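Local coordinates for protein mandelate racemase/muconate lactonizing enzyme (Jannaschia sp., PDB 4J3Z) that belongs to the mandelate racemase/muconate lactonizing group of the enolase superfamily and probably abstracts a proton next to a substrate carboxylate at a metal-dependent site, at residues T130-E135 / A155-E160; M149-A154 / C193-D198. One frame throughout, in Å; residues are numbered along the deposited sequence.

Both contacts use helix 147-159 of the enolase-type barrel domain, and their centres lie about 10 Å apart. Contact 1 joins this helix inward to the end of strand 125-131 and the loop that follows, whereas contact 2 joins it to its neighbour, helix 183-200. Contact 1 is partly buried and mainly ionic, built round one arginine; contact 2 is buried and wholly apolar between side chains, made of alanines and one isoleucine. Leu132 connects them: its CD1 lies 3.5 Å from Ala150 O, and it also touches Ile196. A probable hydrogen bond from Ser153 OG to Tyr133 O, 2.7 Å long, ties the loop of contact 1 to the helix segment of contact 2.

Contact 1. Residues T130-E135 / A155-E160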
ATOM      1  N   THR D 130      20.833  -8.145  32.404  1.00 27.76           N
ATOM      2  CA  THR D 130      20.564  -7.291  33.556  1.00 27.81           C
ATOM      3  C   THR D 130      20.756  -5.803  33.199  1.00 28.70           C
ATOM      4  O   THR D 130      21.378  -5.473  32.189  1.00 28.88           O
ATOM      5  CB  THR D 130      21.462  -7.700  34.746  1.00 28.14           C
ATOM      6  OG1 THR D 130      21.193  -6.874  35.884  1.00 27.64           O
ATOM      7  CG2 THR D 130      22.935  -7.605  34.373  1.00 28.39           C
ATOM      8  N   TYR D 131      20.191  -4.910  34.012  1.00 28.97           N
ATOM      9  CA  TYR D 131      20.584  -3.500  33.986  1.00 29.58           C
ATOM     10  C   TYR D 131      22.042  -3.389  34.452  1.00 28.71           C
ATOM     11  O   TYR D 131      22.574  -4.331  35.038  1.00 27.59           O
ATOM     12  CB  TYR D 131      19.688  -2.669  34.908  1.00 30.23           C
ATOM     13  CG  TYR D 131      18.725  -1.732  34.212  1.00 31.90           C
ATOM     14  CD1 TYR D 131      19.170  -0.533  33.653  1.00 32.32           C
ATOM     15  CD2 TYR D 131      17.354  -2.028  34.144  1.00 32.63           C
ATOM     16  CE1 TYR D 131      18.289   0.333  33.022  1.00 33.45           C
ATOM     17  CE2 TYR D 131      16.464  -1.164  33.527  1.00 32.63           C
ATOM     18  CZ  TYR D 131      16.937   0.012  32.959  1.00 33.84           C
ATOM     19  OH  TYR D 131      16.060   0.873  32.338  1.00 34.91           O
ATOM     20  N   LEU D 132      22.678  -2.247  34.185  1.00 28.62           N
ATOM     21  CA  LEU D 132      24.030  -1.972  34.685  1.00 28.27           C
ATOM     22  C   LEU D 132      23.962  -1.160  35.974  1.00 28.47           C
ATOM     23  O   LEU D 132      23.792   0.062  35.954  1.00 27.63           O
ATOM     24  CB  LEU D 132      24.873  -1.233  33.642  1.00 28.25           C
ATOM     25  CG  LEU D 132      25.457  -2.003  32.455  1.00 28.51           C
ATOM     26  CD1 LEU D 132      26.301  -1.062  31.623  1.00 28.05           C
ATOM     27  CD2 LEU D 132      26.292  -3.192  32.915  1.00 28.64           C
ATOM     28  N   TYR D 133      24.095  -1.859  37.092  1.00 28.98           N
ATOM     29  CA  TYR D 133      24.009  -1.259  38.409  1.00 30.68           C
ATOM     30  C   TYR D 133      25.394  -0.837  38.922  1.00 31.96           C
ATOM     31  O   TYR D 133      26.415  -1.331  38.427  1.00 31.41           O
ATOM     32  CB  TYR D 133      23.368  -2.264  39.372  1.00 32.57           C
ATOM     33  CG  TYR D 133      21.984  -2.731  38.953  1.00 32.57           C
ATOM     34  CD1 TYR D 133      20.921  -1.829  38.860  1.00 31.29           C
ATOM     35  CD2 TYR D 133      21.741  -4.074  38.650  1.00 33.11           C
ATOM     36  CE1 TYR D 133      19.660  -2.252  38.485  1.00 31.97           C
ATOM     37  CE2 TYR D 133      20.476  -4.507  38.269  1.00 32.15           C
ATOM     38  CZ  TYR D 133      19.443  -3.590  38.194  1.00 32.82           C
ATOM     39  OH  TYR D 133      18.187  -3.997  37.821  1.00 34.86           O
ATOM     40  N   PRO D 134      25.436   0.093  39.902  1.00 31.74           N
ATOM     41  CA  PRO D 134      26.679   0.515  40.562  1.00 31.10           C
ATOM     42  C   PRO D 134      27.501  -0.631  41.153  1.00 31.59           C
ATOM     43  O   PRO D 134      26.994  -1.454  41.927  1.00 31.45           O
ATOM     44  CB  PRO D 134      26.182   1.428  41.685  1.00 31.31           C
ATOM     45  CG  PRO D 134      24.920   2.012  41.146  1.00 31.72           C
ATOM     46  CD  PRO D 134      24.289   0.928  40.318  1.00 31.49           C
ATOM     47  N   GLU D 135      28.766  -0.681  40.757  1.00 31.37           N
ATOM     48  CA  GLU D 135      29.756  -1.542  41.380  1.00 29.68           C
ATOM     49  C   GLU D 135      30.032  -0.966  42.791  1.00 28.15           C
ATOM     50  O   GLU D 135      29.933   0.247  42.985  1.00 27.19           O
ATOM     51  CB  GLU D 135      31.003  -1.541  40.494  1.00 29.42           C
ATOM     52  CG  GLU D 135      31.696  -2.876  40.258  1.00 30.36           C
ATOM     53  CD  GLU D 135      30.753  -4.055  40.101  1.00 32.06           C
ATOM     54  OE1 GLU D 135      29.701  -3.922  39.441  1.00 31.61           O
ATOM     55  OE2 GLU D 135      31.084  -5.135  40.638  1.00 33.60           O
ATOM     56  N   ALA D 155      31.971  -4.798  32.499  1.00 26.46           N
ATOM     57  CA  ALA D 155      33.042  -5.799  32.641  1.00 27.93           C
ATOM     58  C   ALA D 155      32.761  -6.811  33.760  1.00 28.44           C
ATOM     59  O   ALA D 155      32.954  -8.010  33.568  1.00 30.35           O
ATOM     60  CB  ALA D 155      34.401  -5.126  32.849  1.00 27.51           C
ATOM     61  N   ALA D 156      32.286  -6.328  34.910  1.00 27.79           N
ATOM     62  CA  ALA D 156      31.943  -7.196  36.046  1.00 27.57           C
ATOM     63  C   ALA D 156      30.852  -8.214  35.697  1.00 28.63           C
ATOM     64  O   ALA D 156      30.920  -9.375  36.100  1.00 29.96           O
ATOM     65  CB  ALA D 156      31.536  -6.368  37.256  1.00 25.59           C
ATOM     66  N   ARG D 157      29.820  -7.804  34.995  1.00 27.69           N
ATOM     67  CA  ARG D 157      28.796  -8.724  34.555  1.00 27.16           C
ATOM     68  C   ARG D 157      29.234  -9.781  33.550  1.00 28.16           C
ATOM     69  O   ARG D 157      28.820 -10.909  33.640  1.00 28.84           O
ATOM     70  CB  ARG D 157      27.588  -8.021  33.961  1.00 26.63           C
ATOM     71  CG  ARG D 157      27.006  -6.924  34.768  1.00 26.49           C
ATOM     72  CD  ARG D 157      26.420  -7.397  36.066  1.00 25.93           C
ATOM     73  NE  ARG D 157      27.383  -7.442  37.123  1.00 26.56           N
ATOM     74  CZ  ARG D 157      27.790  -6.446  37.871  1.00 26.30           C
ATOM     75  NH1 ARG D 157      28.661  -6.718  38.750  1.00 26.52           N
ATOM     76  NH2 ARG D 157      27.376  -5.237  37.762  1.00 25.71           N
ATOM     77  N   VAL D 158      30.042  -9.395  32.575  1.00 28.03           N
ATOM     78  CA  VAL D 158      30.630 -10.387  31.675  1.00 28.64           C
ATOM     79  C   VAL D 158      31.460 -11.422  32.441  1.00 29.50           C
ATOM     80  O   VAL D 158      31.374 -12.617  32.145  1.00 30.53           O
ATOM     81  CB  VAL D 158      31.444  -9.711  30.549  1.00 29.58           C
ATOM     82  CG1 VAL D 158      32.453 -10.666  29.917  1.00 30.35           C
ATOM     83  CG2 VAL D 158      30.497  -9.156  29.497  1.00 28.67           C
ATOM     84  N   ALA D 159      32.233 -10.971  33.435  1.00 28.40           N
ATOM     85  CA  ALA D 159      33.008 -11.877  34.303  1.00 28.84           C
ATOM     86  C   ALA D 159      32.144 -12.801  35.173  1.00 28.29           C
ATOM     87  O   ALA D 159      32.611 -13.840  35.640  1.00 28.91           O
ATOM     88  CB  ALA D 159      33.996 -11.089  35.171  1.00 30.19           C
ATOM     89  N   GLU D 160      30.890 -12.425  35.394  1.00 28.63           N
ATOM     90  CA  GLU D 160      29.934 -13.314  36.071  1.00 29.69           C
ATOM     91  C   GLU D 160      29.211 -14.240  35.098  1.00 27.49           C
ATOM     92  O   GLU D 160      28.403 -15.064  35.523  1.00 26.83           O
ATOM     93  CB  GLU D 160      28.889 -12.505  36.839  1.00 31.67           C
ATOM     94  CG  GLU D 160      29.381 -11.823  38.103  1.00 32.41           C
ATOM     95  CD  GLU D 160      28.444 -10.707  38.514  1.00 35.91           C
ATOM     96  OE1 GLU D 160      27.422 -10.501  37.804  1.00 33.76           O
ATOM     97  OE2 GLU D 160      28.727 -10.041  39.538  1.00 38.60           O
TER
HETATM   98  O   HOH W   1      24.993  -4.892  37.200  1.00 20.56           O
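The end of strand 125-131 and the loop after it pass the C-terminal part of helix 147-159, with Leu132 CA 8.3 Å from Arg157 CA and Glu135 CA 8.1 Å from Ala156 CA. Arg157 bridges most of the gap. Its chain bends at chi2 (-65°) and again at chi3 (88°), which brings the guanidinium up beside the loop. The aliphatic part crosses Thr130 at about a right angle, so that Thr130 CG2 rests 3.9 Å from Arg157 CD, with a Leu132 methyl beside CG. The guanidinium then meets Glu135 end-on: Arg157 NH1 and NH2 both donate to Glu135 OE1, at 3.1 and 3.2 Å, on its syn side. The carboxylate and guanidinium planes are turned 32° apart, and neither bond is straight. Glu135 OE2 gains a weak bond from Arg157 NH1 and packs against Ala156 CB at 3.6 Å. On the helix side, Arg157 NE gives a 3.1 Å bond to Glu160 OE1, reached from above the carboxylate plane. Strand 125-131 and helix 147-159 belong to a beta-alpha-beta crossover to the parallel neighbouring strand 164-167, and Arg157 ties the loop 132-135 to that helix. One positive charge thus serves two carboxylates, which would offset the repulsion between Glu135 and Glu160 and be expected to steady both in their ionised form, less so the exposed Glu160.

Contact 2. Residues M149-A154 / C193-D198; sequences MAAESA and CAAIRD
Ala150 O, which receives the helical hydrogen bond of Ala154 N at 2.8 Å, also has Ile196 CG1 against it from the facing helix, 4.1 Å away. The two segments belong to neighbouring helices on the outside of the enolase-superfamily barrel, joined in the chain through strand 164-167. They run in broadly the same direction, the segment axes approaching to 8.2 Å and crossing at -31°. This close approach goes with small residues: Ala150, Ala151 and Ala154 on one helix face Ala195 and Ile196 on the other, and the alanines leave room for the backbones to lie close, with Ala151 CA 4.5 Å from Ile196 CA. Ile196 supplies the bulk. At chi1 -62° its CG2 is anti to the backbone N and turned to Ala154 CB at 3.8 Å, while CG1 lies beside the N and extends through CD1 to Ala150 CB at 4.2 Å. Beyond the segments, Ala199 and Val200 extend the same apolar face toward Ala151 and Ala154, while Ile196 also rests on Leu206 of strand 205-209. No hydrogen bond crosses between the segments. The tightest approach is made by a methyl group: Ala151 CB sits 3.5 Å from Ala195 O.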
ATOM      1  N   MET D 149      32.348   4.254  34.460  1.00 25.94           N
ATOM      2  CA  MET D 149      31.762   3.448  35.535  1.00 26.44           C
ATOM      3  C   MET D 149      30.812   2.371  34.994  1.00 26.14           C
ATOM      4  O   MET D 149      30.750   1.267  35.532  1.00 25.94           O
ATOM      5  CB  MET D 149      31.047   4.343  36.549  1.00 27.22           C
ATOM      6  CG  MET D 149      31.985   5.271  37.301  1.00 30.17           C
ATOM      7  SD  MET D 149      31.169   6.327  38.512  1.00 32.22           S
ATOM      8  CE  MET D 149      32.265   7.739  38.452  1.00 32.93           C
ATOM      9  N   ALA D 150      30.077   2.700  33.930  1.00 25.34           N
ATOM     10  CA  ALA D 150      29.212   1.741  33.255  1.00 24.97           C
ATOM     11  C   ALA D 150      30.018   0.656  32.531  1.00 25.08           C
ATOM     12  O   ALA D 150      29.605  -0.507  32.502  1.00 25.38           O
ATOM     13  CB  ALA D 150      28.268   2.456  32.297  1.00 25.54           C
ATOM     14  N   ALA D 151      31.164   1.032  31.956  1.00 24.72           N
ATOM     15  CA  ALA D 151      32.111   0.056  31.397  1.00 25.36           C
ATOM     16  C   ALA D 151      32.653  -0.910  32.458  1.00 26.29           C
ATOM     17  O   ALA D 151      32.651  -2.124  32.251  1.00 28.83           O
ATOM     18  CB  ALA D 151      33.260   0.756  30.674  1.00 25.46           C
ATOM     19  N   GLU D 152      33.112  -0.375  33.584  1.00 25.65           N
ATOM     20  CA  GLU D 152      33.576  -1.205  34.702  1.00 26.40           C
ATOM     21  C   GLU D 152      32.487  -2.156  35.190  1.00 26.06           C
ATOM     22  O   GLU D 152      32.731  -3.361  35.348  1.00 25.29           O
ATOM     23  CB  GLU D 152      34.067  -0.340  35.864  1.00 28.15           C
ATOM     24  CG  GLU D 152      35.327   0.471  35.568  1.00 29.55           C
ATOM     25  CD  GLU D 152      35.789   1.303  36.755  1.00 30.78           C
ATOM     26  OE1 GLU D 152      35.162   1.218  37.834  1.00 31.73           O
ATOM     27  OE2 GLU D 152      36.796   2.028  36.623  1.00 31.24           O
ATOM     28  N   SER D 153      31.291  -1.612  35.424  1.00 26.08           N
ATOM     29  CA  SER D 153      30.133  -2.414  35.830  1.00 26.48           C
ATOM     30  C   SER D 153      29.710  -3.421  34.751  1.00 26.57           C
ATOM     31  O   SER D 153      29.181  -4.491  35.075  1.00 27.17           O
ATOM     32  CB  SER D 153      28.951  -1.506  36.198  1.00 27.61           C
ATOM     33  OG  SER D 153      27.715  -2.221  36.226  1.00 27.13           O
ATOM     34  N   ALA D 154      29.931  -3.075  33.481  1.00 26.34           N
ATOM     35  CA  ALA D 154      29.672  -4.006  32.379  1.00 26.32           C
ATOM     36  C   ALA D 154      30.685  -5.140  32.368  1.00 26.53           C
ATOM     37  O   ALA D 154      30.299  -6.302  32.243  1.00 27.04           O
ATOM     38  CB  ALA D 154      29.651  -3.285  31.041  1.00 26.19           C
ATOM     39  N   CYS D 193      27.837   3.809  24.816  1.00 27.74           N
ATOM     40  CA  CYS D 193      27.995   2.647  23.920  1.00 27.64           C
ATOM     41  C   CYS D 193      29.457   2.352  23.568  1.00 28.46           C
ATOM     42  O   CYS D 193      29.853   1.189  23.507  1.00 30.23           O
ATOM     43  CB  CYS D 193      27.189   2.829  22.626  1.00 26.04           C
ATOM     44  SG  CYS D 193      25.415   2.533  22.746  1.00 24.96           S
ATOM     45  N   ALA D 194      30.244   3.396  23.314  1.00 27.89           N
ATOM     46  CA  ALA D 194      31.675   3.233  22.975  1.00 28.59           C
ATOM     47  C   ALA D 194      32.483   2.585  24.094  1.00 30.12           C
ATOM     48  O   ALA D 194      33.253   1.654  23.841  1.00 31.78           O
ATOM     49  CB  ALA D 194      32.303   4.567  22.579  1.00 27.09           C
ATOM     50  N   ALA D 195      32.300   3.076  25.322  1.00 29.90           N
ATOM     51  CA  ALA D 195      33.064   2.603  26.482  1.00 29.98           C
ATOM     52  C   ALA D 195      32.709   1.174  26.850  1.00 29.91           C
ATOM     53  O   ALA D 195      33.591   0.370  27.175  1.00 29.99           O
ATOM     54  CB  ALA D 195      32.861   3.530  27.679  1.00 29.27           C
ATOM     55  N   ILE D 196      31.418   0.856  26.793  1.00 29.90           N
ATOM     56  CA  ILE D 196      30.948  -0.496  27.097  1.00 28.86           C
ATOM     57  C   ILE D 196      31.411  -1.446  25.996  1.00 28.07           C
ATOM     58  O   ILE D 196      31.853  -2.560  26.282  1.00 28.06           O
ATOM     59  CB  ILE D 196      29.418  -0.551  27.297  1.00 28.65           C
ATOM     60  CG1 ILE D 196      29.002   0.323  28.485  1.00 28.50           C
ATOM     61  CG2 ILE D 196      28.954  -1.982  27.537  1.00 28.61           C
ATOM     62  CD1 ILE D 196      27.526   0.677  28.532  1.00 27.99           C
ATOM     63  N   ARG D 197      31.352  -0.976  24.751  1.00 27.91           N
ATOM     64  CA  ARG D 197      31.800  -1.752  23.586  1.00 28.78           C
ATOM     65  C   ARG D 197      33.261  -2.174  23.728  1.00 29.48           C
ATOM     66  O   ARG D 197      33.589  -3.349  23.507  1.00 31.31           O
ATOM     67  CB  ARG D 197      31.620  -0.945  22.291  1.00 29.06           C
ATOM     68  CG  ARG D 197      30.936  -1.659  21.133  1.00 28.68           C
ATOM     69  CD  ARG D 197      31.459  -3.061  20.837  1.00 29.62           C
ATOM     70  NE  ARG D 197      30.758  -4.113  21.587  1.00 29.03           N
ATOM     71  CZ  ARG D 197      29.503  -4.506  21.358  1.00 27.86           C
ATOM     72  NH1 ARG D 197      28.963  -5.476  22.095  1.00 25.74           N
ATOM     73  NH2 ARG D 197      28.782  -3.935  20.397  1.00 27.38           N
ATOM     74  N   ASP D 198      34.125  -1.219  24.087  1.00 28.31           N
ATOM     75  CA  ASP D 198      35.538  -1.500  24.395  1.00 28.79           C
ATOM     76  C   ASP D 198      35.692  -2.500  25.535  1.00 29.01           C
ATOM     77  O   ASP D 198      36.554  -3.367  25.473  1.00 30.08           O
ATOM     78  CB  ASP D 198      36.310  -0.223  24.796  1.00 28.74           C
ATOM     79  CG  ASP D 198      36.508   0.747  23.652  1.00 29.54           C
ATOM     80  OD1 ASP D 198      36.540   0.326  22.467  1.00 29.51           O
ATOM     81  OD2 ASP D 198      36.640   1.957  23.953  1.00 30.72           O
TER